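Local coordinates for malonyl CoA-acyl carrier protein transacylase (Burkholderia pseudomallei, PDB 3G87) that probably transfers the malonyl group from malonyl-CoA to the holo form of acyl carrier protein, releasing free CoA, at residues A[62-67]-A[112-117]. Residues are numbered along the deposited sequence; the frame is centred on the assembly and turned at random.
Sequences TQPALY and KLVARR
Val114 projects from helix 107-123 into the surface formed by Gln63, Pro64 and Tyr67 on helix 59-81, and its two methyl groups divide the work. CG1, held anti to the backbone N (chi1 164°), lies 3.7 Å from the carbonyl O of Gln63 and 4.2 Å from CD of the Pro64 ring. CG2 meets the Tyr67 ring at an oblique slant, 3.9 Å from CD1. One turn further along helix 107-123, Arg117 extends its chain from CG to NE across the Gln63 side chain at roughly a right angle. The amide and guanidinium planes are turned 73° apart, and the Gln63 amide group reaches the guanidinium at its edge, near NH1.

Segments 62-67 and 112-117 run nearly antiparallel, at 155°, with axes 8.8 Å apart. Pro64 cannot donate a backbone N-H, and helix 59-81 is kinked there, close to Val114. Further out, Phe96 touches Tyr67, Val114 and Arg117, while the Tyr67 hydroxyl is hydrogen-bonded to the backbone O of Phe107.

Arg117 NH2 hydrogen-bonds to Ser92 OG within a GxSxG sequence, consistent with the nucleophile elbow of acyltransferases. Helix 107-123 thereby brings Arg117 to the probable active-site serine, where family members use such a residue to bind the malonyl carboxylate, while helix 59-81 packs beside it through Gln63, Pro64 and Tyr67.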
ATOM      1  N   THR A  62     -10.450  -5.726  -3.893  1.00 18.17           N
ATOM      2  CA  THR A  62      -9.636  -5.418  -2.740  1.00 18.02           C
ATOM      3  C   THR A  62      -9.275  -3.947  -2.579  1.00 17.34           C
ATOM      4  O   THR A  62      -9.305  -3.418  -1.513  1.00 17.28           O
ATOM      5  CB  THR A  62      -8.324  -6.174  -2.800  1.00 17.13           C
ATOM      6  OG1 THR A  62      -8.558  -7.520  -3.111  1.00 16.19           O
ATOM      7  CG2 THR A  62      -7.664  -6.115  -1.492  1.00 19.05           C
ATOM      8  N   GLN A  63      -8.921  -3.334  -3.687  1.00 17.12           N
ATOM      9  CA  GLN A  63      -8.371  -2.004  -3.728  1.00 17.41           C
ATOM     10  C   GLN A  63      -9.371  -0.894  -3.407  1.00 17.87           C
ATOM     11  O   GLN A  63      -9.090  -0.087  -2.568  1.00 19.07           O
ATOM     12  CB  GLN A  63      -7.609  -1.785  -5.021  1.00 16.63           C
ATOM     13  CG  GLN A  63      -6.192  -2.340  -5.041  1.00 17.63           C
ATOM     14  CD  GLN A  63      -5.381  -1.871  -6.195  1.00 21.91           C
ATOM     15  OE1 GLN A  63      -4.854  -2.652  -6.929  1.00 27.10           O
ATOM     16  NE2 GLN A  63      -5.306  -0.593  -6.378  1.00 22.20           N
ATOM     17  N   PRO A  64     -10.541  -0.913  -4.035  1.00 17.65           N
ATOM     18  CA  PRO A  64     -11.598  -0.009  -3.643  1.00 17.65           C
ATOM     19  C   PRO A  64     -12.065  -0.241  -2.242  1.00 17.11           C
ATOM     20  O   PRO A  64     -12.338   0.712  -1.617  1.00 16.98           O
ATOM     21  CB  PRO A  64     -12.697  -0.327  -4.627  1.00 18.58           C
ATOM     22  CG  PRO A  64     -12.055  -0.849  -5.717  1.00 18.01           C
ATOM     23  CD  PRO A  64     -10.929  -1.596  -5.263  1.00 19.10           C
ATOM     24  N   ALA A  65     -12.109  -1.484  -1.796  1.00 16.57           N
ATOM     25  CA  ALA A  65     -12.450  -1.845  -0.408  1.00 15.73           C
ATOM     26  C   ALA A  65     -11.517  -1.216   0.601  1.00 15.02           C
ATOM     27  O   ALA A  65     -11.956  -0.569   1.544  1.00 14.85           O
ATOM     28  CB  ALA A  65     -12.447  -3.347  -0.233  1.00 15.24           C
ATOM     29  N   LEU A  66     -10.223  -1.417   0.414  1.00 14.72           N
ATOM     30  CA  LEU A  66      -9.215  -0.788   1.260  1.00 14.63           C
ATOM     31  C   LEU A  66      -9.341   0.720   1.308  1.00 14.79           C
ATOM     32  O   LEU A  66      -9.411   1.306   2.393  1.00 15.08           O
ATOM     33  CB  LEU A  66      -7.821  -1.177   0.779  1.00 14.13           C
ATOM     34  CG  LEU A  66      -7.502  -2.661   1.007  1.00 16.42           C
ATOM     35  CD1 LEU A  66      -6.198  -3.011   0.265  1.00 18.54           C
ATOM     36  CD2 LEU A  66      -7.426  -3.026   2.508  1.00 13.90           C
ATOM     37  N   TYR A  67      -9.407   1.334   0.134  1.00 15.04           N
ATOM     38  CA  TYR A  67      -9.438   2.777   0.021  1.00 16.13           C
ATOM     39  C   TYR A  67     -10.585   3.376   0.810  1.00 16.61           C
ATOM     40  O   TYR A  67     -10.390   4.350   1.547  1.00 16.82           O
ATOM     41  CB  TYR A  67      -9.533   3.217  -1.462  1.00 16.56           C
ATOM     42  CG  TYR A  67      -9.696   4.734  -1.667  1.00 15.26           C
ATOM     43  CD1 TYR A  67      -8.572   5.589  -1.692  1.00 12.97           C
ATOM     44  CD2 TYR A  67     -10.959   5.305  -1.825  1.00 13.36           C
ATOM     45  CE1 TYR A  67      -8.707   6.968  -1.878  1.00 11.91           C
ATOM     46  CE2 TYR A  67     -11.123   6.707  -1.968  1.00 13.18           C
ATOM     47  CZ  TYR A  67      -9.994   7.521  -2.035  1.00 14.36           C
ATOM     48  OH  TYR A  67     -10.141   8.886  -2.204  1.00 13.59           O
ATOM     49  N   LYS A 112     -12.107   7.042  -7.907  1.00 20.45           N
ATOM     50  CA  LYS A 112     -11.975   6.886  -9.343  1.00 20.75           C
ATOM     51  C   LYS A 112     -10.568   6.476  -9.789  1.00 20.39           C
ATOM     52  O   LYS A 112     -10.420   5.586 -10.662  1.00 20.87           O
ATOM     53  CB  LYS A 112     -12.393   8.167 -10.062  1.00 22.00           C
ATOM     54  CG  LYS A 112     -13.886   8.360 -10.176  1.00 22.92           C
ATOM     55  CD  LYS A 112     -14.113   9.832 -10.366  1.00 26.96           C
ATOM     56  CE  LYS A 112     -15.339  10.102 -11.184  1.00 32.35           C
ATOM     57  NZ  LYS A 112     -16.006  11.391 -10.781  1.00 34.54           N
ATOM     58  N   LEU A 113      -9.532   7.089  -9.214  1.00 18.41           N
ATOM     59  CA  LEU A 113      -8.192   6.651  -9.572  1.00 17.44           C
ATOM     60  C   LEU A 113      -7.935   5.184  -9.191  1.00 17.30           C
ATOM     61  O   LEU A 113      -7.295   4.463  -9.967  1.00 17.66           O
ATOM     62  CB  LEU A 113      -7.123   7.551  -8.976  1.00 17.03           C
ATOM     63  CG  LEU A 113      -7.104   9.047  -9.327  1.00 19.51           C
ATOM     64  CD1 LEU A 113      -6.081   9.707  -8.387  1.00 23.70           C
ATOM     65  CD2 LEU A 113      -6.774   9.402 -10.842  1.00 16.79           C
ATOM     66  N   VAL A 114      -8.435   4.777  -8.033  1.00 16.27           N
ATOM     67  CA  VAL A 114      -8.254   3.456  -7.474  1.00 16.57           C
ATOM     68  C   VAL A 114      -8.906   2.335  -8.287  1.00 17.34           C
ATOM     69  O   VAL A 114      -8.318   1.352  -8.526  1.00 17.25           O
ATOM     70  CB  VAL A 114      -8.651   3.401  -5.995  1.00 17.31           C
ATOM     71  CG1 VAL A 114      -8.831   2.059  -5.545  1.00 17.40           C
ATOM     72  CG2 VAL A 114      -7.671   4.077  -5.133  1.00 15.17           C
ATOM     73  N   ALA A 115     -10.134   2.562  -8.708  1.00 17.42           N
ATOM     74  CA  ALA A 115     -10.834   1.690  -9.592  1.00 17.47           C
ATOM     75  C   ALA A 115     -10.114   1.465 -10.917  1.00 17.14           C
ATOM     76  O   ALA A 115     -10.052   0.398 -11.352  1.00 18.35           O
ATOM     77  CB  ALA A 115     -12.214   2.131  -9.788  1.00 16.80           C
ATOM     78  N   ARG A 116      -9.535   2.473 -11.511  1.00 16.60           N
ATOM     79  CA  ARG A 116      -8.748   2.265 -12.710  1.00 17.07           C
ATOM     80  C   ARG A 116      -7.468   1.510 -12.415  1.00 17.34           C
ATOM     81  O   ARG A 116      -7.135   0.624 -13.119  1.00 17.95           O
ATOM     82  CB  ARG A 116      -8.486   3.572 -13.468  1.00 14.95           C
ATOM     83  CG  ARG A 116      -7.708   3.466 -14.752  1.00 15.59           C
ATOM     84  CD  ARG A 116      -8.526   3.561 -15.966  1.00 16.95           C
ATOM     85  NE  ARG A 116      -9.722   2.758 -15.868  1.00 18.64           N
ATOM     86  CZ  ARG A 116      -9.953   1.570 -16.419  1.00 22.25           C
ATOM     87  NH1 ARG A 116     -11.091   0.990 -16.219  1.00 15.87           N
ATOM     88  NH2 ARG A 116      -9.122   0.976 -17.192  1.00 24.51           N
ATOM     89  N   ARG A 117      -6.787   1.861 -11.348  1.00 17.49           N
ATOM     90  CA  ARG A 117      -5.600   1.164 -10.918  1.00 17.99           C
ATOM     91  C   ARG A 117      -5.853  -0.314 -10.660  1.00 18.20           C
ATOM     92  O   ARG A 117      -5.133  -1.138 -11.081  1.00 17.04           O
ATOM     93  CB  ARG A 117      -4.991   1.839  -9.694  1.00 17.78           C
ATOM     94  CG  ARG A 117      -3.766   1.175  -9.162  1.00 19.91           C
ATOM     95  CD  ARG A 117      -3.402   1.713  -7.853  1.00 23.12           C
ATOM     96  NE  ARG A 117      -2.022   1.547  -7.476  1.00 23.07           N
ATOM     97  CZ  ARG A 117      -1.610   0.758  -6.510  1.00 20.58           C
ATOM     98  NH1 ARG A 117      -2.462   0.003  -5.887  1.00 15.93           N
ATOM     99  NH2 ARG A 117      -0.364   0.708  -6.203  1.00 14.48           N
TER